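Local coordinates for protein 5,10-methylenetetrahydromethanopterin reductase (Methanopyrus kandleri, PDB 1EZW) that catalyses the reversible reduction of methylenetetrahydromethanopterin to methyltetrahydromethanopterin with reduced coenzyme F420, a step of methanogenesis from carbon dioxide, at residues I131-E136 with G151-T156. Numbering follows the deposited sequence. Where two conformers were deposited one is given.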
loop_
_atom_site.group_PDB
_atom_site.type_symbol
_atom_site.label_atom_id
_atom_site.label_comp_id
_atom_site.label_asym_id
_atom_site.label_seq_id
_atom_site.Cartn_x
_atom_site.Cartn_y
_atom_site.Cartn_z
ATOM N N ILE A 131 20.887 10.965 24.773
ATOM C CA ILE A 131 20.734 9.773 23.939
ATOM C C ILE A 131 20.612 8.515 24.803
ATOM O O ILE A 131 19.819 7.631 24.520
ATOM C CB ILE A 131 21.893 9.666 22.916
ATOM C CG1 ILE A 131 21.746 10.793 21.874
ATOM C CG2 ILE A 131 21.852 8.238 22.222
ATOM C CD1 ILE A 131 22.896 10.901 20.869
ATOM N N ARG A 132 21.410 8.403 25.875
ATOM C CA ARG A 132 21.265 7.245 26.745
ATOM C C ARG A 132 19.838 7.182 27.316
ATOM O O ARG A 132 19.270 6.102 27.446
ATOM C CB ARG A 132 22.241 7.360 27.942
ATOM C CG ARG A 132 23.685 7.171 27.596
ATOM C CD ARG A 132 24.512 7.474 28.872
ATOM N NE ARG A 132 25.940 7.291 28.650
ATOM C CZ ARG A 132 26.572 6.124 28.719
ATOM N NH1 ARG A 132 27.887 6.083 28.495
ATOM N NH2 ARG A 132 25.918 5.008 29.013
ATOM N N GLU A 133 19.301 8.330 27.706
ATOM C CA GLU A 133 17.972 8.372 28.318
ATOM C C GLU A 133 16.897 8.036 27.302
ATOM O O GLU A 133 15.984 7.273 27.612
ATOM C CB GLU A 133 17.690 9.734 28.952
ATOM C CG GLU A 133 18.677 9.987 30.143
ATOM C CD GLU A 133 18.341 11.196 30.959
ATOM O OE1 GLU A 133 19.148 11.512 31.878
ATOM O OE2 GLU A 133 17.301 11.850 30.737
ATOM N N VAL A 134 17.012 8.595 26.111
ATOM C CA VAL A 134 16.004 8.273 25.090
ATOM C C VAL A 134 16.059 6.779 24.823
ATOM O O VAL A 134 15.021 6.136 24.629
ATOM C CB VAL A 134 16.222 9.015 23.754
ATOM C CG1 VAL A 134 15.143 8.562 22.741
ATOM C CG2 VAL A 134 16.107 10.476 23.950
ATOM N N LYS A 135 17.262 6.195 24.777
ATOM C CA LYS A 135 17.336 4.765 24.559
ATOM C C LYS A 135 16.578 3.993 25.657
ATOM O O LYS A 135 15.811 3.060 25.362
ATOM C CB LYS A 135 18.800 4.290 24.502
ATOM C CG LYS A 135 18.853 2.838 24.094
ATOM C CD LYS A 135 20.171 2.146 24.421
ATOM C CE LYS A 135 20.080 0.665 24.034
ATOM N NZ LYS A 135 21.068 -0.232 24.711
ATOM N N GLU A 136 16.797 4.343 26.930
ATOM C CA GLU A 136 16.084 3.636 27.996
ATOM C C GLU A 136 14.567 3.764 27.843
ATOM O O GLU A 136 13.844 2.796 28.048
ATOM C CB GLU A 136 16.499 4.145 29.381
ATOM C CG GLU A 136 17.918 3.801 29.711
ATOM C CD GLU A 136 18.177 2.312 29.653
ATOM O OE1 GLU A 136 19.222 1.932 29.093
ATOM O OE2 GLU A 136 17.344 1.519 30.162
ATOM N N GLY A 151 15.181 10.816 34.463
ATOM C CA GLY A 151 16.571 11.103 34.160
ATOM C C GLY A 151 16.765 12.595 34.241
ATOM O O GLY A 151 15.909 13.297 34.794
ATOM N N LYS A 152 17.869 13.090 33.689
ATOM C CA LYS A 152 18.168 14.513 33.671
ATOM C C LYS A 152 17.501 15.222 32.508
ATOM O O LYS A 152 17.202 16.402 32.586
ATOM C CB LYS A 152 19.680 14.774 33.490
ATOM C CG LYS A 152 20.636 14.098 34.474
ATOM C CD LYS A 152 22.121 14.310 34.014
ATOM C CE LYS A 152 22.742 15.704 34.371
ATOM N NZ LYS A 152 22.178 16.979 33.807
ATOM N N TYR A 153 17.278 14.510 31.399
ATOM C CA TYR A 153 16.688 15.130 30.205
ATOM C C TYR A 153 15.211 14.756 30.028
ATOM O O TYR A 153 14.447 15.512 29.456
ATOM C CB TYR A 153 17.541 14.747 28.962
ATOM C CG TYR A 153 16.764 14.283 27.732
ATOM C CD1 TYR A 153 16.391 15.179 26.719
ATOM C CD2 TYR A 153 16.383 12.948 27.609
ATOM C CE1 TYR A 153 15.653 14.741 25.609
ATOM C CE2 TYR A 153 15.638 12.504 26.493
ATOM C CZ TYR A 153 15.286 13.401 25.515
ATOM O OH TYR A 153 14.531 12.929 24.442
ATOM N N VAL A 154 14.806 13.606 30.542
ATOM C CA VAL A 154 13.402 13.241 30.441
ATOM C C VAL A 154 12.972 12.609 31.747
ATOM O O VAL A 154 13.698 11.796 32.332
ATOM C CB VAL A 154 13.125 12.238 29.243
ATOM C CG1 VAL A 154 13.959 10.958 29.378
ATOM C CG2 VAL A 154 11.650 11.899 29.221
ATOM N N LYS A 155 11.800 13.019 32.218
ATOM C CA LYS A 155 11.208 12.430 33.407
ATOM C C LYS A 155 9.767 12.112 33.019
ATOM O O LYS A 155 9.005 12.989 32.668
ATOM C CB LYS A 155 11.241 13.386 34.616
ATOM C CG LYS A 155 10.539 12.755 35.830
ATOM C CD LYS A 155 10.557 13.705 37.059
ATOM C CE LYS A 155 9.767 13.068 38.215
ATOM N NZ LYS A 155 9.923 13.824 39.489
ATOM N N THR A 156 9.403 10.842 33.068
ATOM C CA THR A 156 8.039 10.460 32.710
ATOM C C THR A 156 7.211 10.239 33.965
ATOM O O THR A 156 7.740 10.261 35.099
ATOM C CB THR A 156 8.013 9.119 31.963
ATOM O OG1 THR A 156 8.353 8.049 32.853
ATOM C CG2 THR A 156 9.016 9.119 30.806
#
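Glu133 reaches out from helix 127-142, and its carboxylate receives three consecutive backbone N-H groups of a beta turn, Gly151-Val154, close to type I. Lys152 N donates to Glu133 OE1 at 2.7 Å, from the syn side and 19° out of the carboxylate plane. Tyr153 N donates to Glu133 OE2, also at 2.7 Å and also syn. Val154 N reaches the same Glu133 OE2 at 3.1 Å, nearly in line with its C-O bond. With CG beside the backbone N (chi1 -65°) and the chain extended beyond it, the carboxylate is carried straight into the turn. Both oxygens are thus gripped, and the carboxylate is held against rotation. Three N-H dipoles around a buried carboxylate probably favour its charged form. Replacing Glu133 by alanine removes the carboxylate; the three amides would probably lose their shared acceptor, and the turn its tie to the helix.

The turn has its own backbone bond, Gly151 N to Val154 O, 2.8 Å. In this TIM-barrel protein of the luciferase-like family, the contact ties helix 127-142 to the long loop leading to strand 173-176.

Glu133 OE2 also lies at the Tyr153 ring edge, in its plane.

Apolar contacts flank the polar ones. Glu133 CB is 3.7 Å from Tyr153 CD2 and Val154 CG1 3.9 Å from Glu133 CB. Val134 CG2 meets the ring at a slant; its closeness, in one of two Tyr153 conformers, is doubtful. Outside the segments, Tyr153 OH is hydrogen-bonded to Pro68 O, and the ring meets Trp117 at a steep angle. Pro73 of helix 73-86 touches Val134, Tyr153 and Val154.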